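Local coordinates for protein HNH homing endonuclease (PDB 1U3E) that probably acts as a DNA-cutting intron-homing endonuclease, holding its DNA target through an HNH catalytic region and a separate helix-turn-helix domain, at residues Gln33-Arg41 against His75-Asn83; Lys118-Ile126 against Glu134-Leu145. All blocks are in the same frame, centred on the assembly; numbering follows the deposited sequence.

Contact 1 (Gln33-Arg41 with His75-Asn83) belongs to the HNH end of an extended chain, and contact 2 (Lys118-Ile126 with Glu134-Leu145) to its helix-turn-helix end. Their centres are 46 Å apart on opposite sides of the chain's centre, and their nearest atoms are about 20 Å apart, so they do not touch; the chain between them, with helices 93-103 and 109-118, spans the gap. Contact 1 lies at the active site: the side chain of His75 is about 5 Å from the bound manganese ion. Contact 2 is remote from that metal; there phosphates of chain A are gripped at a helix start and two strontium ions sit at the end of helix 109-118 and the loop after it.

Contact 1 (Gln33-Arg41 against His75-Asn83); sequences QIPKDGYHR and HKDGNKDNN. With nucleotides of chain C; nucleotides of chain A.
Beside the manganese site of the HNH (His-Me finger) fold, Tyr39 and His40 of the DNA-reading loop Gln33-Arg41 meet Lys80 and Asp81, on the loop that follows strand 72-75. That strand also carries Asp74, which binds the manganese together with Asn96. His40 holds the two loops together with a directed bond, NE2 donating to Asp81 OD1 at 3.0 Å and 162°. The carboxylate oxygen lies in the imidazole plane and is met on its anti side, with the two flat groups turned 45° apart. Histidine suits the place because its ring offers two polar nitrogens: NE2 serves Asp81 while ND1 is hydrogen-bonded to His32 ND1.

Lys80 runs across Tyr39, placing CD over one ring face, 3.8 Å from the ring centroid, as a CH-pi contact. Its chain stays extended as far as CE and bends only at the last torsion (chi4 -56°), where the ammonium makes a long, weak ion pair with a DNA phosphate. Gly38 O lies beside it, 3.4 Å from Lys80 CB; the backbone turns here with positive phi, easily adopted by glycine, and without a side chain can lie close to Lys80.

Both segments then grip the 5' phosphate of DG1 of chain C. Tyr39 OH donates to OP1 at 3.1 Å, the oxygen lying at the ring edge, while His75 ND1 donates in its ring plane to OP2 at 2.9 Å. A terminal phosphate held here is consistent with a cleaved strand.

Asp37 is the second-shell organiser of the reading loop: OD2 accepts from Tyr39 N in an Asx turn, and OD1 makes a salt bridge with Arg41. Thus steadied, Arg41 presents its guanidinium edge-on to the thymine of DT3 of chain C, NH2 lying 3.0 Å from O4 and NH1 donating to the same oxygen.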
loop_
_atom_site.group_PDB
_atom_site.type_symbol
_atom_site.label_atom_id
_atom_site.label_comp_id
_atom_site.label_asym_id
_atom_site.label_seq_id
_atom_site.Cartn_x
_atom_site.Cartn_y
_atom_site.Cartn_z
ATOM N N GLN D 33 -11.406 -17.308 -6.689
ATOM C CA GLN D 33 -10.575 -16.595 -7.632
ATOM C C GLN D 33 -9.298 -16.296 -6.865
ATOM O O GLN D 33 -9.359 -15.775 -5.753
ATOM C CB GLN D 33 -11.212 -15.275 -8.013
ATOM C CG GLN D 33 -12.526 -15.358 -8.703
ATOM C CD GLN D 33 -13.178 -13.995 -8.744
ATOM O OE1 GLN D 33 -12.516 -12.985 -9.015
ATOM N NE2 GLN D 33 -14.479 -13.949 -8.473
ATOM N N ILE D 34 -8.145 -16.608 -7.440
ATOM C CA ILE D 34 -6.894 -16.344 -6.753
ATOM C C ILE D 34 -5.968 -15.486 -7.599
ATOM O O ILE D 34 -5.032 -15.992 -8.218
ATOM C CB ILE D 34 -6.168 -17.643 -6.398
ATOM C CG1 ILE D 34 -7.105 -18.584 -5.642
ATOM C CG2 ILE D 34 -4.959 -17.329 -5.544
ATOM C CD1 ILE D 34 -6.432 -19.833 -5.127
ATOM N N PRO D 35 -6.219 -14.167 -7.633
ATOM C CA PRO D 35 -5.447 -13.171 -8.387
ATOM C C PRO D 35 -3.955 -13.184 -8.083
ATOM O O PRO D 35 -3.428 -14.134 -7.498
ATOM C CB PRO D 35 -6.088 -11.851 -7.970
ATOM C CG PRO D 35 -7.500 -12.236 -7.727
ATOM C CD PRO D 35 -7.369 -13.531 -6.966
ATOM N N LYS D 36 -3.280 -12.112 -8.485
ATOM C CA LYS D 36 -1.856 -11.988 -8.248
ATOM C C LYS D 36 -1.594 -11.599 -6.807
ATOM O O LYS D 36 -0.590 -12.019 -6.231
ATOM C CB LYS D 36 -1.232 -10.965 -9.201
ATOM C CG LYS D 36 -1.310 -11.385 -10.668
ATOM C CD LYS D 36 -0.308 -10.653 -11.547
ATOM C CE LYS D 36 -0.236 -11.313 -12.929
ATOM N NZ LYS D 36 0.740 -10.633 -13.821
ATOM N N ASP D 37 -2.490 -10.809 -6.214
ATOM C CA ASP D 37 -2.295 -10.421 -4.821
ATOM C C ASP D 37 -2.517 -11.604 -3.882
ATOM O O ASP D 37 -2.244 -11.522 -2.692
ATOM C CB ASP D 37 -3.173 -9.213 -4.435
ATOM C CG ASP D 37 -4.660 -9.502 -4.455
ATOM O OD1 ASP D 37 -5.449 -8.541 -4.369
ATOM O OD2 ASP D 37 -5.035 -10.691 -4.563
ATOM N N GLY D 38 -3.028 -12.684 -4.446
ATOM C CA GLY D 38 -3.199 -13.936 -3.711
ATOM C C GLY D 38 -4.371 -14.084 -2.716
ATOM O O GLY D 38 -4.398 -15.049 -1.955
ATOM N N TYR D 39 -5.342 -13.180 -2.709
ATOM C CA TYR D 39 -6.485 -13.353 -1.817
ATOM C C TYR D 39 -7.666 -13.977 -2.513
ATOM O O TYR D 39 -8.065 -13.493 -3.578
ATOM C CB TYR D 39 -6.921 -12.016 -1.244
ATOM C CG TYR D 39 -5.889 -11.408 -0.359
ATOM C CD1 TYR D 39 -5.049 -10.406 -0.829
ATOM C CD2 TYR D 39 -5.718 -11.863 0.948
ATOM C CE1 TYR D 39 -4.052 -9.863 -0.015
ATOM C CE2 TYR D 39 -4.724 -11.335 1.771
ATOM C CZ TYR D 39 -3.893 -10.333 1.281
ATOM O OH TYR D 39 -2.906 -9.816 2.079
ATOM N N HIS D 40 -8.229 -15.031 -1.939
ATOM C CA HIS D 40 -9.409 -15.664 -2.565
ATOM C C HIS D 40 -10.660 -14.826 -2.561
ATOM O O HIS D 40 -11.172 -14.454 -1.501
ATOM C CB HIS D 40 -9.723 -16.971 -1.849
ATOM C CG HIS D 40 -8.548 -17.934 -1.775
ATOM N ND1 HIS D 40 -8.677 -19.236 -1.349
ATOM C CD2 HIS D 40 -7.237 -17.757 -2.069
ATOM C CE1 HIS D 40 -7.494 -19.824 -1.384
ATOM N NE2 HIS D 40 -6.604 -18.948 -1.816
ATOM N N ARG D 41 -11.169 -14.528 -3.758
ATOM C CA ARG D 41 -12.390 -13.733 -3.917
ATOM C C ARG D 41 -13.486 -14.511 -4.649
ATOM O O ARG D 41 -13.238 -15.553 -5.250
ATOM C CB ARG D 41 -12.107 -12.452 -4.711
ATOM C CG ARG D 41 -11.027 -11.558 -4.111
ATOM C CD ARG D 41 -9.726 -11.628 -4.883
ATOM N NE ARG D 41 -8.766 -10.606 -4.458
ATOM C CZ ARG D 41 -9.008 -9.302 -4.521
ATOM N NH1 ARG D 41 -10.175 -8.877 -4.993
ATOM N NH2 ARG D 41 -8.100 -8.428 -4.105
ATOM N N HIS D 75 -4.640 -13.159 8.555
ATOM C CA HIS D 75 -4.370 -14.583 8.363
ATOM C C HIS D 75 -3.204 -14.866 9.297
ATOM O O HIS D 75 -2.063 -14.561 8.960
ATOM C CB HIS D 75 -3.904 -14.872 6.945
ATOM C CG HIS D 75 -5.009 -14.953 5.949
ATOM N ND1 HIS D 75 -5.718 -13.849 5.533
ATOM C CD2 HIS D 75 -5.520 -16.009 5.273
ATOM C CE1 HIS D 75 -6.618 -14.221 4.641
ATOM N NE2 HIS D 75 -6.519 -15.527 4.466
ATOM N N LYS D 76 -3.487 -15.442 10.460
ATOM C CA LYS D 76 -2.452 -15.723 11.446
ATOM C C LYS D 76 -1.167 -16.300 10.870
ATOM O O LYS D 76 -0.077 -15.776 11.105
ATOM C CB LYS D 76 -2.981 -16.681 12.518
ATOM C CG LYS D 76 -4.118 -16.140 13.372
ATOM C CD LYS D 76 -4.667 -17.224 14.283
ATOM C CE LYS D 76 -5.902 -16.750 15.014
ATOM N NZ LYS D 76 -6.430 -17.768 15.964
ATOM N N ASP D 77 -1.302 -17.378 10.106
ATOM C CA ASP D 77 -0.156 -18.068 9.535
ATOM C C ASP D 77 0.429 -17.515 8.245
ATOM O O ASP D 77 1.321 -18.121 7.665
ATOM C CB ASP D 77 -0.496 -19.551 9.357
ATOM C CG ASP D 77 -1.441 -19.812 8.207
ATOM O OD1 ASP D 77 -2.047 -18.859 7.681
ATOM O OD2 ASP D 77 -1.580 -20.993 7.836
ATOM N N GLY D 78 -0.052 -16.369 7.794
ATOM C CA GLY D 78 0.486 -15.813 6.573
ATOM C C GLY D 78 0.086 -16.596 5.340
ATOM O O GLY D 78 0.338 -16.159 4.222
ATOM N N ASN D 79 -0.525 -17.758 5.521
ATOM C CA ASN D 79 -0.949 -18.531 4.366
ATOM C C ASN D 79 -2.320 -18.045 3.896
ATOM O O ASN D 79 -3.343 -18.378 4.497
ATOM C CB ASN D 79 -1.007 -20.020 4.701
ATOM C CG ASN D 79 -1.562 -20.850 3.551
ATOM O OD1 ASN D 79 -1.719 -20.355 2.435
ATOM N ND2 ASN D 79 -1.854 -22.117 3.817
ATOM N N LYS D 80 -2.335 -17.257 2.824
ATOM C CA LYS D 80 -3.586 -16.725 2.301
ATOM C C LYS D 80 -4.479 -17.818 1.717
ATOM O O LYS D 80 -5.630 -17.566 1.371
ATOM C CB LYS D 80 -3.330 -15.674 1.218
ATOM C CG LYS D 80 -2.204 -14.694 1.484
ATOM C CD LYS D 80 -2.264 -13.554 0.463
ATOM C CE LYS D 80 -0.912 -12.902 0.223
ATOM N NZ LYS D 80 -0.258 -12.395 1.460
ATOM N N ASP D 81 -3.953 -19.026 1.590
ATOM C CA ASP D 81 -4.755 -20.110 1.051
ATOM C C ASP D 81 -5.460 -20.822 2.195
ATOM O O ASP D 81 -6.411 -21.573 1.984
ATOM C CB ASP D 81 -3.880 -21.099 0.283
ATOM C CG ASP D 81 -3.126 -20.446 -0.855
ATOM O OD1 ASP D 81 -3.776 -19.944 -1.798
ATOM O OD2 ASP D 81 -1.880 -20.435 -0.802
ATOM N N ASN D 82 -4.976 -20.588 3.410
ATOM C CA ASN D 82 -5.561 -21.191 4.594
ATOM C C ASN D 82 -6.616 -20.246 5.104
ATOM O O ASN D 82 -6.322 -19.318 5.858
ATOM C CB ASN D 82 -4.501 -21.403 5.664
ATOM C CG ASN D 82 -5.096 -21.778 6.996
ATOM O OD1 ASN D 82 -6.215 -22.285 7.053
ATOM N ND2 ASN D 82 -4.346 -21.541 8.074
ATOM N N ASN D 83 -7.852 -20.479 4.692
ATOM C CA ASN D 83 -8.933 -19.608 5.100
ATOM C C ASN D 83 -9.889 -20.209 6.124
ATOM O O ASN D 83 -11.062 -19.872 6.167
ATOM C CB ASN D 83 -9.689 -19.104 3.865
ATOM C CG ASN D 83 -8.818 -18.256 2.957
ATOM O OD1 ASN D 83 -8.227 -17.275 3.388
ATOM N ND2 ASN D 83 -8.740 -18.632 1.696
ATOM O OP3 DG C 1 -2.834 -10.652 7.301
ATOM P P DG C 1 -3.617 -10.591 6.012
ATOM O OP1 DG C 1 -2.827 -11.126 4.841
ATOM O OP2 DG C 1 -4.999 -11.136 6.159
ATOM O "O5'" DG C 1 -3.785 -9.005 5.727
ATOM C "C5'" DG C 1 -4.731 -8.543 4.757
ATOM C "C4'" DG C 1 -5.070 -7.093 5.001
ATOM O "O4'" DG C 1 -4.056 -6.289 4.379
ATOM C "C3'" DG C 1 -6.363 -6.653 4.347
ATOM O "O3'" DG C 1 -7.429 -6.655 5.275
ATOM C "C2'" DG C 1 -6.104 -5.197 4.021
ATOM C "C1'" DG C 1 -4.619 -5.137 3.784
ATOM N N9 DG C 1 -4.286 -5.190 2.366
ATOM C C8 DG C 1 -3.579 -6.177 1.721
ATOM N N7 DG C 1 -3.412 -5.937 0.449
ATOM C C5 DG C 1 -4.056 -4.728 0.246
ATOM C C6 DG C 1 -4.206 -3.973 -0.919
ATOM O O6 DG C 1 -3.789 -4.222 -2.051
ATOM N N1 DG C 1 -4.927 -2.809 -0.688
ATOM C C2 DG C 1 -5.440 -2.427 0.519
ATOM N N2 DG C 1 -6.106 -1.267 0.540
ATOM N N3 DG C 1 -5.306 -3.131 1.625
ATOM C C4 DG C 1 -4.606 -4.260 1.417
ATOM P P DC A 9 -12.014 -19.750 -13.312
ATOM O OP1 DC A 9 -11.425 -21.083 -13.580
ATOM O OP2 DC A 9 -11.904 -19.156 -11.955
ATOM O "O5'" DC A 9 -11.389 -18.712 -14.341
ATOM C "C5'" DC A 9 -12.069 -17.502 -14.632
ATOM C "C4'" DC A 9 -11.174 -16.561 -15.399
ATOM O "O4'" DC A 9 -11.892 -15.313 -15.535
ATOM C "C3'" DC A 9 -9.893 -16.213 -14.649
ATOM O "O3'" DC A 9 -8.845 -15.878 -15.566
ATOM C "C2'" DC A 9 -10.312 -15.032 -13.796
ATOM C "C1'" DC A 9 -11.328 -14.322 -14.680
ATOM N N1 DC A 9 -12.429 -13.699 -13.926
ATOM C C2 DC A 9 -13.010 -12.538 -14.426
ATOM O O2 DC A 9 -12.590 -12.075 -15.495
ATOM N N3 DC A 9 -14.013 -11.949 -13.734
ATOM C C4 DC A 9 -14.434 -12.479 -12.585
ATOM N N4 DC A 9 -15.423 -11.856 -11.933
ATOM C C5 DC A 9 -13.861 -13.669 -12.054
ATOM C C6 DC A 9 -12.872 -14.241 -12.751
ATOM P P DT C 3 -13.622 -4.956 1.685
ATOM O OP1 DT C 3 -14.833 -4.995 2.535
ATOM O OP2 DT C 3 -13.087 -6.233 1.192
ATOM O "O5'" DT C 3 -13.933 -4.025 0.404
ATOM C "C5'" DT C 3 -14.339 -2.661 0.608
ATOM C "C4'" DT C 3 -14.315 -1.926 -0.712
ATOM O "O4'" DT C 3 -12.964 -1.953 -1.279
ATOM C "C3'" DT C 3 -15.220 -2.528 -1.788
ATOM O "O3'" DT C 3 -16.354 -1.681 -1.949
ATOM C "C2'" DT C 3 -14.453 -2.431 -3.094
ATOM C "C1'" DT C 3 -13.037 -2.089 -2.679
ATOM N N1 DT C 3 -12.068 -3.092 -3.137
ATOM C C2 DT C 3 -11.454 -2.851 -4.342
ATOM O O2 DT C 3 -11.682 -1.855 -5.011
ATOM N N3 DT C 3 -10.561 -3.818 -4.738
ATOM C C4 DT C 3 -10.234 -4.979 -4.057
ATOM O O4 DT C 3 -9.405 -5.758 -4.537
ATOM C C5 DT C 3 -10.926 -5.168 -2.794
ATOM C C7 DT C 3 -10.654 -6.412 -1.992
ATOM C C6 DT C 3 -11.798 -4.230 -2.408
#

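Contact 2 (Lys118-Ile126 against Glu134-Leu145); sequences KNQKPIIVI and EYPSTKCACEEL. With SR (strontium ion), chain L; SR (strontium ion), chain M; nucleotides of chain A.
In the helix-turn-helix domain, a beta hairpin feeds into helix 138-145, and Ile123 and Tyr135 form a hydrogen-bonded antiparallel pair beside the non-hydrogen-bonded pair Ile124-Glu134. Ile123 N donates to Tyr135 O at 3.1 Å, and Tyr135 N returns a straighter bond to Ile123 O at 2.9 Å. Next come Pro122 and Pro136, with no N-H to donate; Pro122 CA makes CA-H...O contacts with Tyr135 O and Pro136 O. The exposed Glu134 has its carboxylate in a salt bridge with Lys171.

The start of the helix is a phosphate site. Thr138 N donates to OP1 of DA23 of chain A at 3.1 Å, and Lys139 N to OP2 of the same phosphate at 3.0 Å; the helix dipole probably helps. Lys121 N, from the other segment, makes a weak bond to the same OP1. Ser137 is the N-cap: its OG accepts from Cys140 N at 2.9 Å, satisfying another amide of the first turn. The extended chain of Lys139 carries NZ to OP2 of DA22 of chain A, 3.1 Å away. At the end of helix 109-118 and the loop after it, the carbonyls of Lys118 and Gln120 both bind one strontium ion, and Lys118 O also binds the second.

Between hairpin and helix, Ile123 has CG1 between its backbone N and carbonyl carbon (chi1 64°), which lays CD1 against Thr138 CA and, 3.8 Å away, Ala141 CB. That small methyl also covers one face of the Tyr135 ring. Val125 and Leu145 meet tip to tip, Val125 CG1 lying 4.0 Å from Leu145 CD1.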
loop_
_atom_site.group_PDB
_atom_site.type_symbol
_atom_site.label_atom_id
_atom_site.label_comp_id
_atom_site.label_asym_id
_atom_site.label_seq_id
_atom_site.Cartn_x
_atom_site.Cartn_y
_atom_site.Cartn_z
ATOM N N LYS D 118 15.190 9.298 -6.446
ATOM C CA LYS D 118 14.003 10.015 -6.860
ATOM C C LYS D 118 13.682 11.305 -6.135
ATOM O O LYS D 118 12.785 12.023 -6.580
ATOM C CB LYS D 118 12.800 9.070 -6.709
ATOM C CG LYS D 118 12.608 8.125 -7.876
ATOM C CD LYS D 118 11.154 7.719 -7.966
ATOM C CE LYS D 118 10.923 6.810 -9.143
ATOM N NZ LYS D 118 9.508 6.342 -9.214
ATOM N N ASN D 119 14.357 11.637 -5.046
ATOM C CA ASN D 119 13.998 12.892 -4.375
ATOM C C ASN D 119 14.854 14.041 -4.869
ATOM O O ASN D 119 14.615 15.209 -4.555
ATOM C CB ASN D 119 14.114 12.748 -2.859
ATOM C CG ASN D 119 13.029 11.869 -2.285
ATOM O OD1 ASN D 119 11.853 12.027 -2.604
ATOM N ND2 ASN D 119 13.415 10.942 -1.431
ATOM N N GLN D 120 15.845 13.682 -5.670
ATOM C CA GLN D 120 16.749 14.654 -6.216
ATOM C C GLN D 120 16.025 15.481 -7.254
ATOM O O GLN D 120 15.298 14.957 -8.098
ATOM C CB GLN D 120 17.951 13.964 -6.856
ATOM C CG GLN D 120 18.784 13.156 -5.902
ATOM C CD GLN D 120 20.019 12.587 -6.572
ATOM O OE1 GLN D 120 20.950 13.314 -6.910
ATOM N NE2 GLN D 120 20.028 11.274 -6.779
ATOM N N LYS D 121 16.228 16.785 -7.165
ATOM C CA LYS D 121 15.645 17.711 -8.101
ATOM C C LYS D 121 16.836 18.349 -8.777
ATOM O O LYS D 121 17.686 18.934 -8.106
ATOM C CB LYS D 121 14.829 18.774 -7.371
ATOM C CG LYS D 121 13.557 18.261 -6.735
ATOM C CD LYS D 121 13.043 19.250 -5.729
ATOM C CE LYS D 121 11.677 18.885 -5.212
ATOM N NZ LYS D 121 10.620 19.228 -6.191
ATOM N N PRO D 122 16.941 18.209 -10.112
ATOM C CA PRO D 122 18.041 18.782 -10.885
ATOM C C PRO D 122 17.945 20.290 -10.824
ATOM O O PRO D 122 16.872 20.853 -10.969
ATOM C CB PRO D 122 17.786 18.247 -12.286
ATOM C CG PRO D 122 17.149 16.943 -12.026
ATOM C CD PRO D 122 16.158 17.295 -10.956
ATOM N N ILE D 123 19.074 20.939 -10.605
ATOM C CA ILE D 123 19.102 22.386 -10.503
ATOM C C ILE D 123 20.111 22.953 -11.480
ATOM O O ILE D 123 20.966 22.235 -11.998
ATOM C CB ILE D 123 19.541 22.814 -9.106
ATOM C CG1 ILE D 123 20.979 22.352 -8.879
ATOM C CG2 ILE D 123 18.617 22.212 -8.053
ATOM C CD1 ILE D 123 21.583 22.859 -7.625
ATOM N N ILE D 124 20.019 24.250 -11.723
ATOM C CA ILE D 124 20.954 24.913 -12.613
ATOM C C ILE D 124 21.697 26.010 -11.848
ATOM O O ILE D 124 21.090 26.869 -11.210
ATOM C CB ILE D 124 20.219 25.502 -13.834
ATOM C CG1 ILE D 124 19.761 24.368 -14.745
ATOM C CG2 ILE D 124 21.125 26.417 -14.609
ATOM C CD1 ILE D 124 18.886 24.832 -15.872
ATOM N N VAL D 125 23.020 25.957 -11.889
ATOM C CA VAL D 125 23.830 26.956 -11.208
ATOM C C VAL D 125 24.253 28.048 -12.188
ATOM O O VAL D 125 24.523 27.777 -13.356
ATOM C CB VAL D 125 25.109 26.332 -10.600
ATOM C CG1 VAL D 125 25.817 27.340 -9.713
ATOM C CG2 VAL D 125 24.756 25.105 -9.816
ATOM N N ILE D 126 24.291 29.286 -11.710
ATOM C CA ILE D 126 24.728 30.392 -12.539
ATOM C C ILE D 126 25.901 31.039 -11.812
ATOM O O ILE D 126 25.751 31.518 -10.695
ATOM C CB ILE D 126 23.612 31.442 -12.756
ATOM C CG1 ILE D 126 22.508 30.872 -13.632
ATOM C CG2 ILE D 126 24.176 32.675 -13.438
ATOM C CD1 ILE D 126 21.679 29.882 -12.939
ATOM N N GLU D 134 24.273 22.394 -15.106
ATOM C CA GLU D 134 23.140 21.675 -14.525
ATOM C C GLU D 134 23.679 20.553 -13.648
ATOM O O GLU D 134 24.536 19.796 -14.081
ATOM C CB GLU D 134 22.279 21.096 -15.653
ATOM C CG GLU D 134 21.128 20.194 -15.221
ATOM C CD GLU D 134 20.286 19.727 -16.409
ATOM O OE1 GLU D 134 19.405 18.856 -16.227
ATOM O OE2 GLU D 134 20.506 20.238 -17.530
ATOM N N TYR D 135 23.202 20.464 -12.412
ATOM C CA TYR D 135 23.655 19.413 -11.513
ATOM C C TYR D 135 22.479 18.524 -11.189
ATOM O O TYR D 135 21.331 18.960 -11.261
ATOM C CB TYR D 135 24.228 19.990 -10.217
ATOM C CG TYR D 135 25.505 20.785 -10.388
ATOM C CD1 TYR D 135 25.474 22.086 -10.876
ATOM C CD2 TYR D 135 26.744 20.248 -10.030
ATOM C CE1 TYR D 135 26.637 22.843 -11.001
ATOM C CE2 TYR D 135 27.916 20.995 -10.154
ATOM C CZ TYR D 135 27.851 22.298 -10.637
ATOM O OH TYR D 135 28.984 23.078 -10.736
ATOM N N PRO D 136 22.744 17.263 -10.825
ATOM C CA PRO D 136 21.692 16.297 -10.487
ATOM C C PRO D 136 20.835 16.679 -9.271
ATOM O O PRO D 136 19.619 16.485 -9.273
ATOM C CB PRO D 136 22.474 15.002 -10.269
ATOM C CG PRO D 136 23.678 15.169 -11.162
ATOM C CD PRO D 136 24.060 16.604 -10.885
ATOM N N SER D 137 21.468 17.217 -8.232
ATOM C CA SER D 137 20.746 17.614 -7.022
ATOM C C SER D 137 21.365 18.849 -6.383
ATOM O O SER D 137 22.492 19.208 -6.690
ATOM C CB SER D 137 20.742 16.471 -5.997
ATOM O OG SER D 137 22.055 16.090 -5.620
ATOM N N THR D 138 20.622 19.509 -5.504
ATOM C CA THR D 138 21.162 20.668 -4.832
ATOM C C THR D 138 22.349 20.146 -4.064
ATOM O O THR D 138 23.399 20.769 -4.024
ATOM C CB THR D 138 20.183 21.266 -3.822
ATOM O OG1 THR D 138 19.047 21.804 -4.509
ATOM C CG2 THR D 138 20.864 22.365 -3.029
ATOM N N LYS D 139 22.173 18.979 -3.457
ATOM C CA LYS D 139 23.236 18.368 -2.673
ATOM C C LYS D 139 24.509 18.212 -3.476
ATOM O O LYS D 139 25.545 18.726 -3.086
ATOM C CB LYS D 139 22.802 16.999 -2.138
ATOM C CG LYS D 139 23.901 16.294 -1.365
ATOM C CD LYS D 139 23.417 15.074 -0.605
ATOM C CE LYS D 139 24.559 14.498 0.221
ATOM N NZ LYS D 139 24.177 13.356 1.086
ATOM N N CYS D 140 24.423 17.499 -4.595
ATOM C CA CYS D 140 25.570 17.263 -5.470
ATOM C C CYS D 140 26.319 18.557 -5.785
ATOM O O CYS D 140 27.538 18.614 -5.688
ATOM C CB CYS D 140 25.109 16.596 -6.773
ATOM S SG CYS D 140 26.458 15.942 -7.795
ATOM N N ALA D 141 25.588 19.591 -6.168
ATOM C CA ALA D 141 26.199 20.872 -6.467
ATOM C C ALA D 141 26.950 21.420 -5.254
ATOM O O ALA D 141 28.157 21.658 -5.311
ATOM C CB ALA D 141 25.140 21.857 -6.894
ATOM N N CYS D 142 26.231 21.619 -4.155
ATOM C CA CYS D 142 26.833 22.150 -2.940
ATOM C C CYS D 142 28.176 21.526 -2.652
ATOM O O CYS D 142 29.128 22.196 -2.254
ATOM C CB CYS D 142 25.913 21.916 -1.753
ATOM S SG CYS D 142 24.430 22.913 -1.809
ATOM N N GLU D 143 28.255 20.228 -2.865
ATOM C CA GLU D 143 29.484 19.524 -2.600
ATOM C C GLU D 143 30.588 19.884 -3.580
ATOM O O GLU D 143 31.718 20.153 -3.180
ATOM C CB GLU D 143 29.226 18.029 -2.636
ATOM C CG GLU D 143 30.422 17.218 -2.256
ATOM C CD GLU D 143 30.140 15.748 -2.348
ATOM O OE1 GLU D 143 31.079 14.958 -2.114
ATOM O OE2 GLU D 143 28.978 15.391 -2.656
ATOM N N GLU D 144 30.255 19.894 -4.862
ATOM C CA GLU D 144 31.224 20.205 -5.903
ATOM C C GLU D 144 31.712 21.644 -5.835
ATOM O O GLU D 144 32.893 21.915 -6.041
ATOM C CB GLU D 144 30.608 19.984 -7.285
ATOM C CG GLU D 144 29.896 18.659 -7.479
ATOM C CD GLU D 144 30.843 17.513 -7.759
ATOM O OE1 GLU D 144 31.623 17.624 -8.731
ATOM O OE2 GLU D 144 30.797 16.505 -7.017
ATOM N N LEU D 145 30.788 22.557 -5.546
ATOM C CA LEU D 145 31.090 23.984 -5.507
ATOM C C LEU D 145 31.246 24.594 -4.119
ATOM O O LEU D 145 31.328 25.810 -3.986
ATOM C CB LEU D 145 30.003 24.742 -6.269
ATOM C CG LEU D 145 29.564 24.084 -7.583
ATOM C CD1 LEU D 145 28.280 24.707 -8.071
ATOM C CD2 LEU D 145 30.659 24.216 -8.617
HETATM SR SR SR L . 12.890 13.400 -9.030
HETATM SR SR SR M . 10.355 13.384 -7.104
ATOM P P DA A 23 18.327 17.501 -3.247
ATOM O OP1 DA A 23 18.094 17.955 -4.633
ATOM O OP2 DA A 23 19.562 17.924 -2.533
ATOM O "O5'" DA A 23 17.062 17.928 -2.378
ATOM C "C5'" DA A 23 15.784 17.367 -2.649
ATOM C "C4'" DA A 23 14.673 18.158 -1.991
ATOM O "O4'" DA A 23 14.632 17.928 -0.560
ATOM C "C3'" DA A 23 14.823 19.666 -2.135
ATOM O "O3'" DA A 23 13.509 20.237 -2.138
ATOM C "C2'" DA A 23 15.625 20.043 -0.897
ATOM C "C1'" DA A 23 15.022 19.105 0.135
ATOM N N9 DA A 23 15.826 18.725 1.300
ATOM C C8 DA A 23 17.161 18.431 1.380
ATOM N N7 DA A 23 17.565 18.137 2.592
ATOM C C5 DA A 23 16.416 18.242 3.361
ATOM C C6 DA A 23 16.174 18.066 4.731
ATOM N N6 DA A 23 17.111 17.730 5.613
ATOM N N1 DA A 23 14.916 18.253 5.173
ATOM C C2 DA A 23 13.976 18.594 4.298
ATOM N N3 DA A 23 14.079 18.793 2.994
ATOM C C4 DA A 23 15.340 18.599 2.580
ATOM P P DA A 22 20.862 12.219 0.378
ATOM O OP1 DA A 22 21.966 11.752 -0.494
ATOM O OP2 DA A 22 21.167 12.873 1.665
ATOM O "O5'" DA A 22 19.946 13.211 -0.457
ATOM C "C5'" DA A 22 19.222 12.729 -1.587
ATOM C "C4'" DA A 22 18.235 13.765 -2.070
ATOM O "O4'" DA A 22 17.179 13.901 -1.086
ATOM C "C3'" DA A 22 18.856 15.153 -2.196
ATOM O "O3'" DA A 22 18.238 15.902 -3.247
ATOM C "C2'" DA A 22 18.639 15.744 -0.816
ATOM C "C1'" DA A 22 17.298 15.147 -0.410
ATOM N N9 DA A 22 17.167 14.904 1.025
ATOM C C8 DA A 22 18.150 14.526 1.903
ATOM N N7 DA A 22 17.737 14.412 3.141
ATOM C C5 DA A 22 16.386 14.731 3.076
ATOM C C6 DA A 22 15.375 14.802 4.062
ATOM N N6 DA A 22 15.578 14.550 5.352
ATOM N N1 DA A 22 14.134 15.149 3.665
ATOM C C2 DA A 22 13.929 15.411 2.366
ATOM N N3 DA A 22 14.796 15.385 1.347
ATOM C C4 DA A 22 16.021 15.032 1.776
HETATM O O HOH W 1 7.409 13.594 -8.002
#